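Local coordinates for protein flavin prenyltransferase PAD1, mitochondrial (Aspergillus niger, PDB 6QLG) that probably makes prenylated FMN, the cofactor of the decarboxylase FDC1, by joining a dimethylallyl group from dimethylallyl phosphate to the N5 and C6 atoms of reduced FMN, at residues 121-126 with 206-211; 130-135 with 141-146; 158-163 with 171-176. All coordinates share one frame; numbering follows the deposited sequence.

How the interactions relate
All three contacts belong to one flavoprotein-type domain, a parallel sheet flanked by helices. Interaction 1 spans the longest stretch of chain, and interactions 2 and 3 both fall, in that order, between its two segments. Strands 119-125 and 155-160 are neighbours in the sheet and tie interactions 1 and 3 together, their centres about 12 Å apart; helix 127-135 follows strand 119-125 directly and carries half of interaction 2, whose centre lies about 15 Å from that of interaction 1 and about 12 Å from that of interaction 3. Interactions 1 and 3 meet the same FMN, whereas interaction 2 reaches an FMN bound largely by another subunit, so the active sites are assembled between chains.

Interaction 1 (121-126 with 206-211); sequences IVVPCS and GRMLDL. With DMA (dimethylallyl diphosphate), chain N; FMN (flavin mononucleotide), chain M.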
loop_
_atom_site.group_PDB
_atom_site.type_symbol
_atom_site.label_atom_id
_atom_site.label_comp_id
_atom_site.label_asym_id
_atom_site.label_seq_id
_atom_site.Cartn_x
_atom_site.Cartn_y
_atom_site.Cartn_z
ATOM N N ILE B 121 5.267 22.407 -21.103
ATOM C CA ILE B 121 4.182 22.892 -20.262
ATOM C C ILE B 121 2.867 22.661 -20.992
ATOM O O ILE B 121 2.720 23.039 -22.160
ATOM C CB ILE B 121 4.358 24.377 -19.880
ATOM C CG1 ILE B 121 3.172 24.855 -19.039
ATOM C CG2 ILE B 121 4.565 25.250 -21.118
ATOM C CD1 ILE B 121 3.402 26.184 -18.341
ATOM N N VAL B 122 1.926 22.011 -20.315
ATOM C CA VAL B 122 0.575 21.806 -20.823
ATOM C C VAL B 122 -0.309 22.853 -20.159
ATOM O O VAL B 122 -0.569 22.784 -18.953
ATOM C CB VAL B 122 0.072 20.382 -20.551
ATOM C CG1 VAL B 122 -1.268 20.153 -21.233
ATOM C CG2 VAL B 122 1.095 19.355 -21.026
ATOM N N VAL B 123 -0.760 23.831 -20.936
ATOM C CA VAL B 123 -1.442 24.996 -20.375
ATOM C C VAL B 123 -2.523 25.486 -21.334
ATOM O O VAL B 123 -2.213 25.907 -22.458
ATOM C CB VAL B 123 -0.435 26.112 -20.043
ATOM C CG1 VAL B 123 0.534 26.343 -21.208
ATOM C CG2 VAL B 123 -1.164 27.398 -19.682
ATOM N N PRO B 124 -3.807 25.418 -20.955
ATOM C CA PRO B 124 -4.252 24.746 -19.731
ATOM C C PRO B 124 -4.295 23.236 -19.937
ATOM O O PRO B 124 -4.284 22.787 -21.086
ATOM C CB PRO B 124 -5.649 25.320 -19.508
ATOM C CG PRO B 124 -6.140 25.604 -20.893
ATOM C CD PRO B 124 -4.931 26.018 -21.696
ATOM N N CYS B 125 -4.334 22.465 -18.855
ATOM C CA CYS B 125 -4.312 21.011 -18.932
ATOM C C CYS B 125 -5.646 20.461 -18.446
ATOM O O CYS B 125 -6.020 20.663 -17.285
ATOM C CB CYS B 125 -3.161 20.433 -18.109
ATOM S SG CYS B 125 -3.014 18.635 -18.245
ATOM N N SER B 126 -6.353 19.767 -19.332
ATOM C CA SER B 126 -7.614 19.145 -18.968
ATOM C C SER B 126 -7.373 17.908 -18.106
ATOM O O SER B 126 -6.262 17.373 -18.029
ATOM C CB SER B 126 -8.400 18.756 -20.218
ATOM O OG SER B 126 -7.744 17.708 -20.914
ATOM N N GLY B 206 3.906 34.175 -15.093
ATOM C CA GLY B 206 5.254 34.368 -14.583
ATOM C C GLY B 206 5.656 33.305 -13.580
ATOM O O GLY B 206 6.813 32.877 -13.546
ATOM N N ARG B 207 4.710 32.862 -12.749
ATOM C CA ARG B 207 5.019 31.821 -11.776
ATOM C C ARG B 207 5.178 30.462 -12.444
ATOM O O ARG B 207 5.979 29.639 -11.985
ATOM C CB ARG B 207 3.934 31.772 -10.699
ATOM C CG ARG B 207 3.823 33.050 -9.880
ATOM C CD ARG B 207 4.985 33.199 -8.906
ATOM N NE ARG B 207 4.820 32.334 -7.739
ATOM C CZ ARG B 207 5.483 31.198 -7.550
ATOM N NH1 ARG B 207 6.367 30.784 -8.449
ATOM N NH2 ARG B 207 5.262 30.472 -6.461
ATOM N N MET B 208 4.428 30.206 -13.520
ATOM C CA MET B 208 4.634 28.991 -14.303
ATOM C C MET B 208 6.057 28.920 -14.835
ATOM O O MET B 208 6.738 27.897 -14.698
ATOM C CB MET B 208 3.650 28.937 -15.473
ATOM C CG MET B 208 2.201 28.726 -15.110
ATOM S SD MET B 208 1.172 28.964 -16.574
ATOM C CE MET B 208 -0.391 29.379 -15.803
ATOM N N LEU B 209 6.520 30.006 -15.458
ATOM C CA LEU B 209 7.820 29.995 -16.114
ATOM C C LEU B 209 8.973 30.031 -15.119
ATOM O O LEU B 209 10.110 29.734 -15.502
ATOM C CB LEU B 209 7.916 31.165 -17.094
ATOM C CG LEU B 209 6.840 31.164 -18.185
ATOM C CD1 LEU B 209 7.093 32.260 -19.209
ATOM C CD2 LEU B 209 6.751 29.802 -18.867
ATOM N N ASP B 210 8.706 30.385 -13.856
ATOM C CA ASP B 210 9.715 30.224 -12.814
ATOM C C ASP B 210 10.184 28.780 -12.714
ATOM O O ASP B 210 11.353 28.525 -12.403
ATOM C CB ASP B 210 9.162 30.678 -11.460
ATOM C CG ASP B 210 9.151 32.185 -11.304
ATOM O OD1 ASP B 210 9.871 32.871 -12.059
ATOM O OD2 ASP B 210 8.426 32.682 -10.417
ATOM N N LEU B 211 9.290 27.823 -12.971
ATOM C CA LEU B 211 9.641 26.412 -12.888
ATOM C C LEU B 211 10.603 25.978 -13.986
ATOM O O LEU B 211 11.192 24.898 -13.878
ATOM C CB LEU B 211 8.370 25.564 -12.929
ATOM C CG LEU B 211 7.475 25.768 -11.704
ATOM C CD1 LEU B 211 6.049 25.318 -11.980
ATOM C CD2 LEU B 211 8.053 25.039 -10.500
HETATM C C1 DMA N . 2.267 33.593 -1.703
HETATM O O1 DMA N . 3.267 33.044 -2.517
HETATM C C2 DMA N . 2.797 33.767 -0.282
HETATM C C3 DMA N . 2.807 34.957 0.282
HETATM C C4 DMA N . 3.345 35.118 1.700
HETATM C C5 DMA N . 2.289 36.177 -0.476
HETATM P PA DMA N . 3.162 31.447 -2.918
HETATM O O1A DMA N . 2.030 30.810 -2.143
HETATM O O2A DMA N . 4.460 30.752 -2.592
HETATM O O3A DMA N . 2.871 31.295 -4.532
HETATM P PB DMA N . 2.067 32.425 -5.417
HETATM O O1B DMA N . 1.017 33.080 -4.556
HETATM O O2B DMA N . 1.387 31.761 -6.592
HETATM O O3B DMA N . 3.051 33.460 -5.906
HETATM N N1 FMN M . -12.185 19.607 -18.952
HETATM C C2 FMN M . -11.453 19.757 -17.793
HETATM O O2 FMN M . -10.894 18.785 -17.299
HETATM N N3 FMN M . -11.354 20.995 -17.198
HETATM C C4 FMN M . -11.992 22.082 -17.768
HETATM O O4 FMN M . -11.917 23.199 -17.253
HETATM C C4A FMN M . -12.731 21.939 -18.935
HETATM N N5 FMN M . -13.358 23.042 -19.485
HETATM C C5A FMN M . -14.096 22.918 -20.648
HETATM C C6 FMN M . -14.731 24.030 -21.210
HETATM C C7 FMN M . -15.479 23.918 -22.381
HETATM C C7M FMN M . -16.156 25.126 -22.971
HETATM C C8 FMN M . -15.581 22.667 -22.991
HETATM C C8M FMN M . -16.381 22.509 -24.256
HETATM C C9 FMN M . -14.946 21.558 -22.421
HETATM C C9A FMN M . -14.199 21.669 -21.253
HETATM N N10 FMN M . -13.555 20.563 -20.698
HETATM C C10 FMN M . -12.827 20.691 -19.528
HETATM C "C1'" FMN M . -13.680 19.205 -21.332
HETATM C "C2'" FMN M . -12.545 18.795 -22.270
HETATM O "O2'" FMN M . -12.479 19.671 -23.377
HETATM C "C3'" FMN M . -12.790 17.360 -22.739
HETATM O "O3'" FMN M . -12.653 16.487 -21.640
HETATM C "C4'" FMN M . -11.841 16.922 -23.848
HETATM O "O4'" FMN M . -11.973 15.534 -24.063
HETATM C "C5'" FMN M . -10.391 17.214 -23.497
HETATM O "O5'" FMN M . -9.615 16.923 -24.635
HETATM P P FMN M . -8.081 17.394 -24.735
HETATM O O1P FMN M . -7.353 16.492 -25.700
HETATM O O2P FMN M . -8.054 18.815 -25.243
HETATM O O3P FMN M . -7.398 17.308 -23.389
#
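Met208 of the C-terminal helix lays its thioether on two aliphatic side chains of the central strand, Ile121 and Val123. Its CG stands anti to the carbonyl carbon (chi1 -69°) and the chain beyond is extended, which carries SD out over the strand. Met208 SD lies 4.0 Å from CD1 of Ile121 and 4.2 Å from CG2 of Val123. Ile121 meets the methionine nearly at a right angle, its CD1 methyl resting against both SD and CB of Met208. Val123 uses its CG2 branch alone. The contact is wholly buried, an apolar packing of two branched side chains on the methionine's CB and SD.

Polar groups flank this packing. Arg207, next to Met208, bends at chi2 and chi3 and turns its guanidinium edge to a dimethylallyl diphosphate. Arg207 NE gives a nearly straight bond (168°) to O3B of the dimethylallyl diphosphate at 2.8 Å, and Arg207 NH2 one of 170° to its bridging O3A at 3.2 Å, while NH1 forms a salt bridge with Asp210 OD2 through a weak hydrogen bond. Two bonds from one flat group would hold its rotation against the diphosphate. Glu152 of a second subunit also pairs with this arginine. On the other segment, Ser126 OG bonds the FMN phosphate oxygen O3P at 2.5 Å and caps the N terminus of helix 127-135 at Thr129 N. The two ligands belong to different sites. A cis peptide precedes Pro124, where the chain turns a corner.

Strand 119-125 runs between strands 42-47 and 155-160 in the parallel sheet; helix 197-210 packs against it through Met208, which also touches Val159 of strand 155-160 and Val59 of helix 53-65.

Interaction 2 (130-135 with 141-146); sequences LAAIHS and LISRTA. With FMN (flavin mononucleotide), chain T.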
loop_
_atom_site.group_PDB
_atom_site.type_symbol
_atom_site.label_atom_id
_atom_site.label_comp_id
_atom_site.label_asym_id
_atom_site.label_seq_id
_atom_site.Cartn_x
_atom_site.Cartn_y
_atom_site.Cartn_z
ATOM N N LEU B 130 -4.413 15.086 -18.392
ATOM C CA LEU B 130 -3.763 14.659 -17.154
ATOM C C LEU B 130 -3.869 13.149 -16.973
ATOM O O LEU B 130 -2.908 12.491 -16.558
ATOM C CB LEU B 130 -4.382 15.385 -15.957
ATOM C CG LEU B 130 -4.195 14.723 -14.586
ATOM C CD1 LEU B 130 -2.739 14.798 -14.127
ATOM C CD2 LEU B 130 -5.116 15.340 -13.545
ATOM N N ALA B 131 -5.032 12.579 -17.297
ATOM C CA ALA B 131 -5.221 11.141 -17.140
ATOM C C ALA B 131 -4.447 10.357 -18.191
ATOM O O ALA B 131 -3.915 9.278 -17.899
ATOM C CB ALA B 131 -6.704 10.801 -17.213
ATOM N N ALA B 132 -4.393 10.868 -19.424
ATOM C CA ALA B 132 -3.587 10.222 -20.455
ATOM C C ALA B 132 -2.126 10.138 -20.034
ATOM O O ALA B 132 -1.477 9.101 -20.214
ATOM C CB ALA B 132 -3.723 10.977 -21.780
ATOM N N ILE B 133 -1.597 11.217 -19.455
ATOM C CA ILE B 133 -0.202 11.226 -19.030
ATOM C C ILE B 133 -0.001 10.312 -17.827
ATOM O O ILE B 133 0.974 9.553 -17.764
ATOM C CB ILE B 133 0.251 12.668 -18.737
ATOM C CG1 ILE B 133 0.159 13.517 -20.007
ATOM C CG2 ILE B 133 1.668 12.686 -18.187
ATOM C CD1 ILE B 133 0.268 15.007 -19.758
ATOM N N HIS B 134 -0.917 10.364 -16.858
ATOM C CA HIS B 134 -0.807 9.504 -15.684
ATOM C C HIS B 134 -0.903 8.031 -16.066
ATOM O O HIS B 134 -0.106 7.204 -15.607
ATOM C CB HIS B 134 -1.888 9.861 -14.663
ATOM C CG HIS B 134 -2.051 8.840 -13.580
ATOM N ND1 HIS B 134 -2.902 7.761 -13.695
ATOM C CD2 HIS B 134 -1.466 8.727 -12.364
ATOM C CE1 HIS B 134 -2.834 7.030 -12.597
ATOM N NE2 HIS B 134 -1.970 7.594 -11.773
ATOM N N SER B 135 -1.885 7.679 -16.900
ATOM C CA SER B 135 -2.071 6.279 -17.265
ATOM C C SER B 135 -0.962 5.782 -18.182
ATOM O O SER B 135 -0.632 4.590 -18.163
ATOM C CB SER B 135 -3.429 6.083 -17.942
ATOM O OG SER B 135 -3.479 6.778 -19.179
ATOM N N LEU B 141 -0.011 13.506 -29.822
ATOM C CA LEU B 141 1.321 14.093 -29.721
ATOM C C LEU B 141 1.546 14.781 -28.381
ATOM O O LEU B 141 2.677 14.800 -27.884
ATOM C CB LEU B 141 1.559 15.081 -30.862
ATOM C CG LEU B 141 2.994 15.612 -30.918
ATOM C CD1 LEU B 141 3.974 14.450 -30.993
ATOM C CD2 LEU B 141 3.180 16.550 -32.093
ATOM N N ILE B 142 0.499 15.352 -27.784
ATOM C CA ILE B 142 0.656 16.008 -26.488
ATOM C C ILE B 142 1.020 14.989 -25.415
ATOM O O ILE B 142 1.990 15.166 -24.669
ATOM C CB ILE B 142 -0.618 16.790 -26.121
ATOM C CG1 ILE B 142 -0.734 18.049 -26.982
ATOM C CG2 ILE B 142 -0.617 17.154 -24.642
ATOM C CD1 ILE B 142 -2.000 18.840 -26.750
ATOM N N SER B 143 0.259 13.895 -25.330
ATOM C CA SER B 143 0.507 12.917 -24.275
ATOM C C SER B 143 1.795 12.140 -24.525
ATOM O O SER B 143 2.521 11.815 -23.579
ATOM C CB SER B 143 -0.690 11.972 -24.140
ATOM O OG SER B 143 -1.106 11.476 -25.399
ATOM N N ARG B 144 2.108 11.849 -25.792
ATOM C CA ARG B 144 3.354 11.149 -26.096
ATOM C C ARG B 144 4.567 12.001 -25.752
ATOM O O ARG B 144 5.533 11.506 -25.159
ATOM C CB ARG B 144 3.390 10.738 -27.567
ATOM C CG ARG B 144 4.707 10.105 -28.016
ATOM C CD ARG B 144 5.053 8.860 -27.204
ATOM N NE ARG B 144 6.318 8.262 -27.627
ATOM C CZ ARG B 144 6.983 7.340 -26.934
ATOM N NH1 ARG B 144 6.511 6.904 -25.775
ATOM N NH2 ARG B 144 8.126 6.855 -27.401
ATOM N N THR B 145 4.540 13.286 -26.115
ATOM C CA THR B 145 5.675 14.152 -25.810
ATOM C C THR B 145 5.861 14.303 -24.305
ATOM O O THR B 145 6.992 14.287 -23.808
ATOM C CB THR B 145 5.495 15.515 -26.480
ATOM O OG1 THR B 145 5.285 15.330 -27.886
ATOM C CG2 THR B 145 6.735 16.373 -26.279
ATOM N N ALA B 146 4.760 14.439 -23.559
ATOM C CA ALA B 146 4.859 14.467 -22.103
ATOM C C ALA B 146 5.413 13.153 -21.565
ATOM O O ALA B 146 6.266 13.150 -20.668
ATOM C CB ALA B 146 3.493 14.761 -21.486
HETATM N N1 FMN T . 6.468 4.459 -28.909
HETATM C C2 FMN T . 7.014 3.620 -27.960
HETATM O O2 FMN T . 6.461 3.498 -26.870
HETATM N N3 FMN T . 8.175 2.924 -28.239
HETATM C C4 FMN T . 8.793 3.064 -29.470
HETATM O O4 FMN T . 9.832 2.447 -29.732
HETATM C C4A FMN T . 8.241 3.909 -30.426
HETATM N N5 FMN T . 8.860 4.041 -31.648
HETATM C C5A FMN T . 8.318 4.877 -32.604
HETATM C C6 FMN T . 8.941 5.014 -33.843
HETATM C C7 FMN T . 8.389 5.857 -34.798
HETATM C C7M FMN T . 9.049 6.012 -36.132
HETATM C C8 FMN T . 7.220 6.561 -34.522
HETATM C C8M FMN T . 6.637 7.468 -35.568
HETATM C C9 FMN T . 6.600 6.423 -33.285
HETATM C C9A FMN T . 7.146 5.582 -32.324
HETATM N N10 FMN T . 6.525 5.441 -31.092
HETATM C C10 FMN T . 7.075 4.607 -30.141
HETATM C "C1'" FMN T . 5.269 6.198 -30.765
HETATM C "C2'" FMN T . 4.017 5.358 -30.973
HETATM O "O2'" FMN T . 3.895 5.042 -32.340
HETATM C "C3'" FMN T . 2.795 6.155 -30.534
HETATM O "O3'" FMN T . 2.724 6.217 -29.126
HETATM C "C4'" FMN T . 1.509 5.527 -31.057
HETATM O "O4'" FMN T . 0.406 6.240 -30.544
HETATM C "C5'" FMN T . 1.352 4.073 -30.617
HETATM O "O5'" FMN T . 0.127 3.595 -31.135
HETATM P P FMN T . -0.214 2.024 -31.245
HETATM O O1P FMN T . -1.715 1.849 -31.334
HETATM O O2P FMN T . 0.453 1.474 -32.483
HETATM O O3P FMN T . 0.290 1.304 -30.013
HETATM O O HOH W 1 0.626 9.480 -21.948
#
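Ile133 of helix 127-135 reaches across to Ala146 of helix 141-151 with the longer of its two branches. From CB, Ile133 CG1 leaves anti to the carbonyl carbon (chi1 -62°) and passes 3.9 Å from the CB methyl of Ala146, with the CA of Ser143 a little farther off. The chain then stays extended, and Ile133 CD1 at its end comes to 3.7 Å from that same Ala146 CB, so two successive carbons bear on one small methyl. The side chain of Ile133 also meets Leu158 of the sheet and Val176 of helix 167-178. Beside this pair, Ala132, adjacent to Ile133, and Ser143, one turn before Ala146, bring their CB atoms to 4.0 Å of each other.

The two helices follow each other in the chain across a short connection; the axes of segments 130-135 and 141-146 approach to 9.2 Å and cross at -41°. This is a helix-helix contact on one flank of the Rossmann-like flavoprotein sheet, and small residues, Ala132, Ser143 and Ala146, make up much of it. A water oxygen lies 2.8 Å from Ala132 O and can also donate, weakly, to Ser143 O, though acceptors outnumber its protons.

Arg144 points away from the other helix; its CG is anti to the backbone N and the chain bends at chi2. The guanidinium lies nearly parallel to a flavin ring, Arg144 NH2 3.3 Å from FMN N1. Glu162 of the subunit whose Ser126 holds that FMN's phosphate forms a salt bridge with Arg144 NH2. Ser135 OG and N bind Ala131 O from opposite faces of its plane.

Interaction 3 (158-163 with 171-176); sequences LVARET and RNMLEV. With FMN (flavin mononucleotide), chain M; DMA (dimethylallyl diphosphate), chain J.
Ala160 CB meets the terminal methyl of Met173, with CE 3.9 Å away. Met173 gets there from a CB that does not face the strand: its CG is anti to the carbonyl carbon and the rest of the chain is extended, delivering CE to the alanine. One turn on, Val176 CG1 packs on Leu158 CD1 at 4.2 Å. Strand 155-160 and helix 167-178 are the first two elements of a beta-alpha-beta unit completed by strand 182-183, whose Ile183 touches Leu158, Met173 and Val176.

Just past the strand the chain enters the active site. Arg161 O accepts the flavin N3-H at 2.9 Å, and Arg161 NH2 donates to the flavin O4 at 3.1 Å, gripping the N3-H and the adjacent C4=O4 carbonyl; NH1 makes a weak bond to O3B of the diphosphate. Val187 and Pro188 of a neighbouring subunit hold the guanidinium through their carbonyls. Glu162, bent at chi2, accepts the Thr163 N-H at OE1 through its anti lone pair, at 2.8 Å.

The apolar packing of helix on strand thus leads directly into a polar loop that reads the flavin's N3-C4=O4 edge. There Glu162 OE1 comes to 3.0 Å from O2A of the dimethylallyl diphosphate, an approach of two acidic oxygens that Lys151 of another subunit, salt-bridged to this OE1 and hydrogen-bonded to the diphosphate, probably helps to make tolerable.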
loop_
_atom_site.group_PDB
_atom_site.type_symbol
_atom_site.label_atom_id
_atom_site.label_comp_id
_atom_site.label_asym_id
_atom_site.label_seq_id
_atom_site.Cartn_x
_atom_site.Cartn_y
_atom_site.Cartn_z
ATOM N N LEU B 158 2.114 20.744 -15.675
ATOM C CA LEU B 158 0.723 20.553 -16.071
ATOM C C LEU B 158 -0.125 21.595 -15.354
ATOM O O LEU B 158 -0.321 21.513 -14.136
ATOM C CB LEU B 158 0.244 19.140 -15.737
ATOM C CG LEU B 158 1.101 17.963 -16.200
ATOM C CD1 LEU B 158 0.450 16.650 -15.795
ATOM C CD2 LEU B 158 1.314 18.013 -17.699
ATOM N N VAL B 159 -0.628 22.572 -16.107
ATOM C CA VAL B 159 -1.546 23.562 -15.553
ATOM C C VAL B 159 -2.937 22.942 -15.508
ATOM O O VAL B 159 -3.825 23.309 -16.288
ATOM C CB VAL B 159 -1.518 24.870 -16.368
ATOM C CG1 VAL B 159 -2.325 25.961 -15.670
ATOM C CG2 VAL B 159 -0.078 25.330 -16.566
ATOM N N ALA B 160 -3.129 21.989 -14.595
ATOM C CA ALA B 160 -4.348 21.188 -14.547
ATOM C C ALA B 160 -5.489 22.012 -13.965
ATOM O O ALA B 160 -5.433 22.425 -12.802
ATOM C CB ALA B 160 -4.120 19.926 -13.717
ATOM N N ARG B 161 -6.529 22.240 -14.761
ATOM C CA ARG B 161 -7.631 23.113 -14.378
ATOM C C ARG B 161 -8.909 22.289 -14.269
ATOM O O ARG B 161 -9.386 21.735 -15.266
ATOM C CB ARG B 161 -7.795 24.252 -15.382
ATOM C CG ARG B 161 -8.672 25.375 -14.878
ATOM C CD ARG B 161 -10.108 25.192 -15.327
ATOM N NE ARG B 161 -11.030 26.043 -14.582
ATOM C CZ ARG B 161 -12.263 25.684 -14.240
ATOM N NH1 ARG B 161 -13.036 26.514 -13.554
ATOM N NH2 ARG B 161 -12.723 24.487 -14.578
ATOM N N GLU B 162 -9.467 22.237 -13.062
ATOM C CA GLU B 162 -10.707 21.537 -12.762
ATOM C C GLU B 162 -11.106 21.873 -11.338
ATOM O O GLU B 162 -10.241 22.008 -10.465
ATOM C CB GLU B 162 -10.561 20.015 -12.913
ATOM C CG GLU B 162 -11.853 19.214 -12.662
ATOM C CD GLU B 162 -13.010 19.644 -13.553
ATOM O OE1 GLU B 162 -13.714 20.614 -13.193
ATOM O OE2 GLU B 162 -13.224 19.003 -14.605
ATOM N N THR B 163 -12.414 22.014 -11.114
ATOM C CA THR B 163 -12.928 22.226 -9.773
ATOM C C THR B 163 -14.407 21.892 -9.736
ATOM O O THR B 163 -15.124 22.197 -10.701
ATOM C CB THR B 163 -12.690 23.663 -9.286
ATOM O OG1 THR B 163 -12.824 23.700 -7.861
ATOM C CG2 THR B 163 -13.683 24.643 -9.883
ATOM N N ARG B 171 -5.804 11.468 -7.347
ATOM C CA ARG B 171 -4.893 10.337 -7.499
ATOM C C ARG B 171 -3.998 10.520 -8.717
ATOM O O ARG B 171 -2.786 10.279 -8.651
ATOM C CB ARG B 171 -5.680 9.030 -7.602
ATOM C CG ARG B 171 -4.820 7.822 -7.955
ATOM C CD ARG B 171 -5.608 6.767 -8.717
ATOM N NE ARG B 171 -5.843 7.144 -10.108
ATOM C CZ ARG B 171 -6.924 6.799 -10.803
ATOM N NH1 ARG B 171 -7.874 6.067 -10.236
ATOM N NH2 ARG B 171 -7.055 7.186 -12.065
ATOM N N ASN B 172 -4.575 10.952 -9.842
ATOM C CA ASN B 172 -3.775 11.200 -11.035
ATOM C C ASN B 172 -2.740 12.290 -10.785
ATOM O O ASN B 172 -1.588 12.171 -11.217
ATOM C CB ASN B 172 -4.681 11.573 -12.207
ATOM C CG ASN B 172 -5.488 10.395 -12.715
ATOM O OD1 ASN B 172 -5.298 9.263 -12.271
ATOM N ND2 ASN B 172 -6.395 10.656 -13.652
ATOM N N MET B 173 -3.127 13.352 -10.073
ATOM C CA MET B 173 -2.191 14.434 -9.782
ATOM C C MET B 173 -1.060 13.962 -8.876
ATOM O O MET B 173 0.115 14.236 -9.143
ATOM C CB MET B 173 -2.925 15.608 -9.139
ATOM C CG MET B 173 -3.792 16.413 -10.090
ATOM S SD MET B 173 -4.755 17.646 -9.198
ATOM C CE MET B 173 -5.774 18.297 -10.524
ATOM N N LEU B 174 -1.401 13.263 -7.791
ATOM C CA LEU B 174 -0.380 12.806 -6.853
ATOM C C LEU B 174 0.595 11.852 -7.530
ATOM O O LEU B 174 1.817 11.997 -7.398
ATOM C CB LEU B 174 -1.033 12.133 -5.643
ATOM C CG LEU B 174 -0.064 11.465 -4.660
ATOM C CD1 LEU B 174 0.842 12.501 -4.000
ATOM C CD2 LEU B 174 -0.815 10.659 -3.607
ATOM N N GLU B 175 0.073 10.876 -8.275
ATOM C CA GLU B 175 0.927 9.834 -8.830
ATOM C C GLU B 175 1.733 10.321 -10.029
ATOM O O GLU B 175 2.866 9.867 -10.227
ATOM C CB GLU B 175 0.082 8.607 -9.190
ATOM C CG GLU B 175 -0.419 7.864 -7.944
ATOM C CD GLU B 175 -1.250 6.628 -8.254
ATOM O OE1 GLU B 175 -1.451 6.309 -9.445
ATOM O OE2 GLU B 175 -1.711 5.975 -7.294
ATOM N N VAL B 176 1.195 11.245 -10.829
ATOM C CA VAL B 176 2.015 11.806 -11.898
ATOM C C VAL B 176 3.064 12.750 -11.320
ATOM O O VAL B 176 4.152 12.901 -11.889
ATOM C CB VAL B 176 1.140 12.494 -12.966
ATOM C CG1 VAL B 176 0.790 13.924 -12.565
ATOM C CG2 VAL B 176 1.842 12.473 -14.321
HETATM N N1 FMN M . -12.185 19.607 -18.952
HETATM C C2 FMN M . -11.453 19.757 -17.793
HETATM O O2 FMN M . -10.894 18.785 -17.299
HETATM N N3 FMN M . -11.354 20.995 -17.198
HETATM C C4 FMN M . -11.992 22.082 -17.768
HETATM O O4 FMN M . -11.917 23.199 -17.253
HETATM C C4A FMN M . -12.731 21.939 -18.935
HETATM N N5 FMN M . -13.358 23.042 -19.485
HETATM C C5A FMN M . -14.096 22.918 -20.648
HETATM C C6 FMN M . -14.731 24.030 -21.210
HETATM C C7 FMN M . -15.479 23.918 -22.381
HETATM C C7M FMN M . -16.156 25.126 -22.971
HETATM C C8 FMN M . -15.581 22.667 -22.991
HETATM C C8M FMN M . -16.381 22.509 -24.256
HETATM C C9 FMN M . -14.946 21.558 -22.421
HETATM C C9A FMN M . -14.199 21.669 -21.253
HETATM N N10 FMN M . -13.555 20.563 -20.698
HETATM C C10 FMN M . -12.827 20.691 -19.528
HETATM C "C1'" FMN M . -13.680 19.205 -21.332
HETATM C "C2'" FMN M . -12.545 18.795 -22.270
HETATM O "O2'" FMN M . -12.479 19.671 -23.377
HETATM C "C3'" FMN M . -12.790 17.360 -22.739
HETATM O "O3'" FMN M . -12.653 16.487 -21.640
HETATM C "C4'" FMN M . -11.841 16.922 -23.848
HETATM O "O4'" FMN M . -11.973 15.534 -24.063
HETATM C "C5'" FMN M . -10.391 17.214 -23.497
HETATM O "O5'" FMN M . -9.615 16.923 -24.635
HETATM P P FMN M . -8.081 17.394 -24.735
HETATM O O1P FMN M . -7.353 16.492 -25.700
HETATM O O2P FMN M . -8.054 18.815 -25.243
HETATM O O3P FMN M . -7.398 17.308 -23.389
HETATM C C1 DMA J . -16.771 22.745 -17.956
HETATM O O1 DMA J . -17.393 22.044 -16.921
HETATM C C2 DMA J . -17.267 22.193 -19.281
HETATM C C3 DMA J . -17.996 22.961 -20.050
HETATM C C4 DMA J . -18.490 22.393 -21.371
HETATM C C5 DMA J . -18.329 24.390 -19.623
HETATM P PA DMA J . -16.806 22.332 -15.420
HETATM O O1A DMA J . -17.667 21.636 -14.388
HETATM O O2A DMA J . -15.411 21.747 -15.415
HETATM O O3A DMA J . -16.805 23.977 -15.206
HETATM P PB DMA J . -16.870 24.740 -13.739
HETATM O O1B DMA J . -15.922 24.048 -12.784
HETATM O O2B DMA J . -18.257 24.715 -13.136
HETATM O O3B DMA J . -16.473 26.188 -13.916
#